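PDB 3QTM: negative regulator of ofd1 from Schizosaccharomyces pombe, which is required for correct translation termination, stabilises the hypoxic transcription factor fragment Sre1N and directly inhibits ofd1. Local coordinates for residues A[289-303]-A[315-329]. Sequence-based numbering, arbitrary orientation.
Sequences PERLLKLADIKMDLA and YLKEACNAIKEAQGS
Tyr315 lies flat against Leu302, and from this pair the antiparallel helices 292-303 and 315-328 run together as a helical hairpin in the C-terminal part of this all-helical protein, whose family is related to tetratricopeptide repeats. Their axes approach to 8.2 Å at 163°, close enough that the middle of the seam admits little more than methyl groups: Ala319 sets its CB against the carbonyl oxygen of Ala296, and Ala322 does the same to that of Leu292. Alanine suits these places: its lone methyl fills the short distance to the opposing backbone. Ala296 in turn puts its own methyl 3.6 Å from CG1 of Ile323, whose CD1 meets the terminal methyl of Met300, present as selenomethionine, the two chains crossing nearly at right angles; Tyr337 of helix 335-343 touches both.

At the Tyr315 end the larger ring takes over the packing. With CG anti to the carbonyl carbon (chi1 -62°), it presents one face to Leu302, whose CB stands over the centre, 3.6 Å from the ring centroid, a CH-pi contact. Replacing Tyr315 by an alanine is likely to leave the CB of Leu302 without an aromatic face and open a gap between the helices. Beside the ring, the methyl of Ala303 fits tightly against CD2 of Leu316.

Charged groups of the seam, Lys299, Glu318 and Glu325, lie on one flank. Lys299 turns about its CB-CG bond, and its CD and CE pass obliquely over the Glu318 chain, near OE1, before forming a salt bridge. Farther along, Leu292 spends CD1 on the carboxylate carbon of Glu325, and at the end Pro289 rests CB on CB of Ser329. In the salt bridge, Lys299 NZ reaches Glu318 OE1 at 2.8 Å, from 42° above the carboxylate plane.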
loop_
_atom_site.group_PDB
_atom_site.type_symbol
_atom_site.label_atom_id
_atom_site.label_comp_id
_atom_site.label_asym_id
_atom_site.label_seq_id
_atom_site.Cartn_x
_atom_site.Cartn_y
_atom_site.Cartn_z
ATOM N N PRO A 289 11.020 21.513 8.170
ATOM C CA PRO A 289 10.830 22.694 7.315
ATOM C C PRO A 289 10.701 22.345 5.843
ATOM O O PRO A 289 10.005 23.051 5.121
ATOM C CB PRO A 289 12.107 23.521 7.540
ATOM C CG PRO A 289 12.759 22.946 8.752
ATOM C CD PRO A 289 12.334 21.510 8.833
ATOM N N GLU A 290 11.364 21.286 5.394
ATOM C CA GLU A 290 11.326 20.957 3.972
ATOM C C GLU A 290 9.923 20.508 3.528
ATOM O O GLU A 290 9.583 20.575 2.348
ATOM C CB GLU A 290 12.396 19.919 3.604
ATOM C CG GLU A 290 11.997 18.465 3.849
ATOM C CD GLU A 290 11.994 18.079 5.327
ATOM O OE1 GLU A 290 12.503 18.859 6.166
ATOM O OE2 GLU A 290 11.486 16.979 5.654
ATOM N N ARG A 291 9.111 20.070 4.482
ATOM C CA ARG A 291 7.741 19.681 4.173
ATOM C C ARG A 291 6.925 20.857 3.626
ATOM O O ARG A 291 6.001 20.668 2.833
ATOM C CB ARG A 291 7.067 19.078 5.404
ATOM C CG ARG A 291 7.660 17.721 5.817
ATOM C CD ARG A 291 6.757 17.009 6.820
ATOM N NE ARG A 291 7.338 15.754 7.276
ATOM C CZ ARG A 291 7.375 14.634 6.555
ATOM N NH1 ARG A 291 6.868 14.606 5.322
ATOM N NH2 ARG A 291 7.926 13.540 7.071
ATOM N N LEU A 292 7.286 22.072 4.035
ATOM C CA LEU A 292 6.553 23.265 3.598
ATOM C C LEU A 292 6.520 23.392 2.072
ATOM O O LEU A 292 5.566 23.925 1.514
ATOM C CB LEU A 292 7.113 24.525 4.266
ATOM C CG LEU A 292 6.847 24.594 5.777
ATOM C CD1 LEU A 292 7.841 25.490 6.485
ATOM C CD2 LEU A 292 5.408 25.027 6.065
ATOM N N LEU A 293 7.540 22.871 1.395
ATOM C CA LEU A 293 7.536 22.884 -0.069
ATOM C C LEU A 293 6.421 22.015 -0.659
ATOM O O LEU A 293 5.871 22.346 -1.696
ATOM C CB LEU A 293 8.889 22.446 -0.630
ATOM C CG LEU A 293 10.086 23.278 -0.165
ATOM C CD1 LEU A 293 11.376 22.755 -0.817
ATOM C CD2 LEU A 293 9.859 24.769 -0.466
ATOM N N LYS A 294 6.097 20.904 -0.001
ATOM C CA LYS A 294 4.975 20.068 -0.424
ATOM C C LYS A 294 3.645 20.813 -0.279
ATOM O O LYS A 294 2.767 20.723 -1.141
ATOM C CB LYS A 294 4.936 18.761 0.372
ATOM C CG LYS A 294 3.749 17.868 0.031
ATOM C CD LYS A 294 3.648 17.657 -1.475
ATOM C CE LYS A 294 2.662 16.558 -1.828
ATOM N NZ LYS A 294 3.134 15.248 -1.312
ATOM N N LEU A 295 3.504 21.551 0.815
ATOM C CA LEU A 295 2.332 22.405 1.003
ATOM C C LEU A 295 2.267 23.437 -0.119
ATOM O O LEU A 295 1.224 23.638 -0.743
ATOM C CB LEU A 295 2.381 23.098 2.373
ATOM C CG LEU A 295 1.361 24.221 2.605
ATOM C CD1 LEU A 295 -0.077 23.732 2.366
ATOM C CD2 LEU A 295 1.504 24.828 3.998
ATOM N N ALA A 296 3.401 24.078 -0.382
ATOM C CA ALA A 296 3.495 25.066 -1.444
ATOM C C ALA A 296 3.011 24.523 -2.794
ATOM O O ALA A 296 2.259 25.197 -3.503
ATOM C CB ALA A 296 4.928 25.590 -1.551
ATOM N N ASP A 297 3.435 23.309 -3.151
ATOM C CA ASP A 297 3.031 22.707 -4.424
ATOM C C ASP A 297 1.526 22.472 -4.503
ATOM O O ASP A 297 0.914 22.681 -5.544
ATOM C CB ASP A 297 3.750 21.380 -4.654
ATOM C CG ASP A 297 5.260 21.537 -4.747
ATOM O OD1 ASP A 297 5.739 22.657 -5.045
ATOM O OD2 ASP A 297 5.965 20.528 -4.525
ATOM N N ILE A 298 0.939 22.014 -3.405
ATOM C CA ILE A 298 -0.505 21.798 -3.348
ATOM C C ILE A 298 -1.260 23.123 -3.516
ATOM O O ILE A 298 -2.236 23.209 -4.259
ATOM C CB ILE A 298 -0.904 21.136 -2.020
ATOM C CG1 ILE A 298 -0.235 19.756 -1.899
ATOM C CG2 ILE A 298 -2.419 21.025 -1.904
ATOM C CD1 ILE A 298 -0.345 19.143 -0.508
ATOM N N LYS A 299 -0.799 24.159 -2.824
ATOM C CA LYS A 299 -1.415 25.473 -2.941
ATOM C C LYS A 299 -1.282 26.048 -4.354
ATOM O O LYS A 299 -2.199 26.696 -4.856
ATOM C CB LYS A 299 -0.808 26.423 -1.913
ATOM C CG LYS A 299 -1.123 26.034 -0.469
ATOM C CD LYS A 299 -2.610 26.220 -0.134
ATOM C CE LYS A 299 -2.881 25.972 1.353
ATOM N NZ LYS A 299 -4.315 26.190 1.723
HETATM N N MSE A 300 -0.143 25.802 -4.996
HETATM C CA MSE A 300 0.079 26.270 -6.361
HETATM C C MSE A 300 -0.820 25.556 -7.363
HETATM O O MSE A 300 -1.259 26.151 -8.339
HETATM C CB MSE A 300 1.543 26.109 -6.759
HETATM C CG MSE A 300 2.455 27.171 -6.179
HETATM SE SE MSE A 300 4.344 26.807 -6.565
HETATM C CE MSE A 300 4.871 25.853 -4.964
ATOM N N ASP A 301 -1.100 24.279 -7.108
ATOM C CA ASP A 301 -2.096 23.537 -7.880
ATOM C C ASP A 301 -3.501 24.119 -7.680
ATOM O O ASP A 301 -4.277 24.244 -8.628
ATOM C CB ASP A 301 -2.087 22.058 -7.484
ATOM C CG ASP A 301 -0.896 21.297 -8.065
ATOM O OD1 ASP A 301 -0.350 21.735 -9.106
ATOM O OD2 ASP A 301 -0.518 20.252 -7.486
ATOM N N LEU A 302 -3.833 24.459 -6.439
ATOM C CA LEU A 302 -5.092 25.140 -6.167
ATOM C C LEU A 302 -5.192 26.471 -6.930
ATOM O O LEU A 302 -6.218 26.771 -7.538
ATOM C CB LEU A 302 -5.253 25.363 -4.668
ATOM C CG LEU A 302 -5.719 24.099 -3.944
ATOM C CD1 LEU A 302 -5.487 24.181 -2.440
ATOM C CD2 LEU A 302 -7.185 23.835 -4.265
ATOM N N ALA A 303 -4.117 27.252 -6.907
ATOM C CA ALA A 303 -4.102 28.560 -7.546
ATOM C C ALA A 303 -4.274 28.447 -9.052
ATOM O O ALA A 303 -4.884 29.307 -9.689
ATOM C CB ALA A 303 -2.811 29.290 -7.219
ATOM N N TYR A 315 -4.308 31.455 -2.254
ATOM C CA TYR A 315 -3.452 30.299 -2.486
ATOM C C TYR A 315 -2.001 30.718 -2.747
ATOM O O TYR A 315 -1.071 30.156 -2.160
ATOM C CB TYR A 315 -3.974 29.464 -3.657
ATOM C CG TYR A 315 -5.362 28.882 -3.451
ATOM C CD1 TYR A 315 -5.754 28.378 -2.211
ATOM C CD2 TYR A 315 -6.268 28.808 -4.505
ATOM C CE1 TYR A 315 -7.019 27.836 -2.022
ATOM C CE2 TYR A 315 -7.535 28.256 -4.330
ATOM C CZ TYR A 315 -7.907 27.778 -3.084
ATOM O OH TYR A 315 -9.166 27.233 -2.902
ATOM N N LEU A 316 -1.817 31.712 -3.618
ATOM C CA LEU A 316 -0.476 32.142 -4.006
ATOM C C LEU A 316 0.299 32.695 -2.816
ATOM O O LEU A 316 1.488 32.411 -2.667
ATOM C CB LEU A 316 -0.535 33.177 -5.132
ATOM C CG LEU A 316 -1.046 32.636 -6.472
ATOM C CD1 LEU A 316 -1.182 33.748 -7.531
ATOM C CD2 LEU A 316 -0.152 31.505 -6.976
ATOM N N LYS A 317 -0.373 33.481 -1.975
ATOM C CA LYS A 317 0.258 34.010 -0.775
ATOM C C LYS A 317 0.684 32.870 0.145
ATOM O O LYS A 317 1.800 32.868 0.660
ATOM C CB LYS A 317 -0.667 34.964 -0.010
ATOM C CG LYS A 317 0.106 35.837 0.986
ATOM C CD LYS A 317 -0.771 36.529 2.035
ATOM C CE LYS A 317 0.114 37.281 3.048
ATOM N NZ LYS A 317 -0.567 37.678 4.323
ATOM N N GLU A 318 -0.212 31.910 0.353
ATOM C CA GLU A 318 0.103 30.746 1.190
ATOM C C GLU A 318 1.325 29.972 0.673
ATOM O O GLU A 318 2.188 29.584 1.452
ATOM C CB GLU A 318 -1.112 29.821 1.332
ATOM C CG GLU A 318 -2.225 30.412 2.190
ATOM C CD GLU A 318 -3.386 29.451 2.402
ATOM O OE1 GLU A 318 -3.955 28.969 1.400
ATOM O OE2 GLU A 318 -3.728 29.173 3.577
ATOM N N ALA A 319 1.408 29.769 -0.640
ATOM C CA ALA A 319 2.565 29.093 -1.217
ATOM C C ALA A 319 3.851 29.884 -0.974
ATOM O O ALA A 319 4.891 29.320 -0.613
ATOM C CB ALA A 319 2.354 28.851 -2.706
ATOM N N CYS A 320 3.777 31.195 -1.168
ATOM C CA CYS A 320 4.944 32.057 -1.003
ATOM C C CYS A 320 5.462 32.064 0.427
ATOM O O CYS A 320 6.674 31.983 0.668
ATOM C CB CYS A 320 4.609 33.481 -1.429
ATOM S SG CYS A 320 6.055 34.515 -1.564
ATOM N N ASN A 321 4.538 32.173 1.376
ATOM C CA ASN A 321 4.896 32.148 2.786
ATOM C C ASN A 321 5.567 30.827 3.144
ATOM O O ASN A 321 6.553 30.798 3.876
ATOM C CB ASN A 321 3.654 32.335 3.665
ATOM C CG ASN A 321 3.137 33.762 3.664
ATOM O OD1 ASN A 321 3.812 34.685 3.207
ATOM N ND2 ASN A 321 1.930 33.949 4.190
ATOM N N ALA A 322 5.008 29.734 2.630
ATOM C CA ALA A 322 5.525 28.402 2.910
ATOM C C ALA A 322 6.962 28.304 2.414
ATOM O O ALA A 322 7.854 27.900 3.159
ATOM C CB ALA A 322 4.652 27.342 2.254
ATOM N N ILE A 323 7.174 28.693 1.161
ATOM C CA ILE A 323 8.494 28.676 0.545
ATOM C C ILE A 323 9.494 29.578 1.280
ATOM O O ILE A 323 10.617 29.166 1.572
ATOM C CB ILE A 323 8.412 29.108 -0.928
ATOM C CG1 ILE A 323 7.531 28.137 -1.712
ATOM C CG2 ILE A 323 9.816 29.204 -1.549
ATOM C CD1 ILE A 323 7.337 28.529 -3.167
ATOM N N LYS A 324 9.081 30.803 1.587
ATOM C CA LYS A 324 9.936 31.726 2.332
ATOM C C LYS A 324 10.294 31.193 3.716
ATOM O O LYS A 324 11.436 31.333 4.171
ATOM C CB LYS A 324 9.282 33.107 2.469
ATOM C CG LYS A 324 9.934 34.208 1.631
ATOM C CD LYS A 324 9.594 35.616 2.160
ATOM C CE LYS A 324 8.412 36.272 1.421
ATOM N NZ LYS A 324 7.052 35.795 1.849
ATOM N N GLU A 325 9.318 30.602 4.398
ATOM C CA GLU A 325 9.581 30.030 5.713
ATOM C C GLU A 325 10.519 28.816 5.637
ATOM O O GLU A 325 11.357 28.611 6.512
ATOM C CB GLU A 325 8.278 29.636 6.395
ATOM C CG GLU A 325 8.496 29.036 7.766
ATOM C CD GLU A 325 7.235 28.415 8.344
ATOM O OE1 GLU A 325 6.147 28.601 7.748
ATOM O OE2 GLU A 325 7.334 27.736 9.393
ATOM N N ALA A 326 10.359 28.003 4.596
ATOM C CA ALA A 326 11.249 26.874 4.377
ATOM C C ALA A 326 12.687 27.373 4.232
ATOM O O ALA A 326 13.586 26.906 4.927
ATOM C CB ALA A 326 10.836 26.114 3.130
ATOM N N GLN A 327 12.892 28.323 3.322
ATOM C CA GLN A 327 14.222 28.880 3.064
ATOM C C GLN A 327 14.814 29.548 4.314
ATOM O O GLN A 327 16.002 29.378 4.617
ATOM C CB GLN A 327 14.174 29.868 1.891
ATOM C CG GLN A 327 15.523 30.453 1.488
ATOM C CD GLN A 327 15.384 31.599 0.489
ATOM O OE1 GLN A 327 14.616 32.541 0.709
ATOM N NE2 GLN A 327 16.126 31.520 -0.614
ATOM N N GLY A 328 13.974 30.278 5.047
ATOM C CA GLY A 328 14.382 30.921 6.286
ATOM C C GLY A 328 14.733 29.912 7.366
ATOM O O GLY A 328 15.313 30.255 8.405
ATOM N N SER A 329 14.366 28.658 7.118
ATOM C CA SER A 329 14.647 27.576 8.052
ATOM C C SER A 329 15.768 26.692 7.524
ATOM O O SER A 329 15.971 25.587 8.014
ATOM C CB SER A 329 13.390 26.732 8.303
ATOM O OG SER A 329 12.471 27.434 9.114
#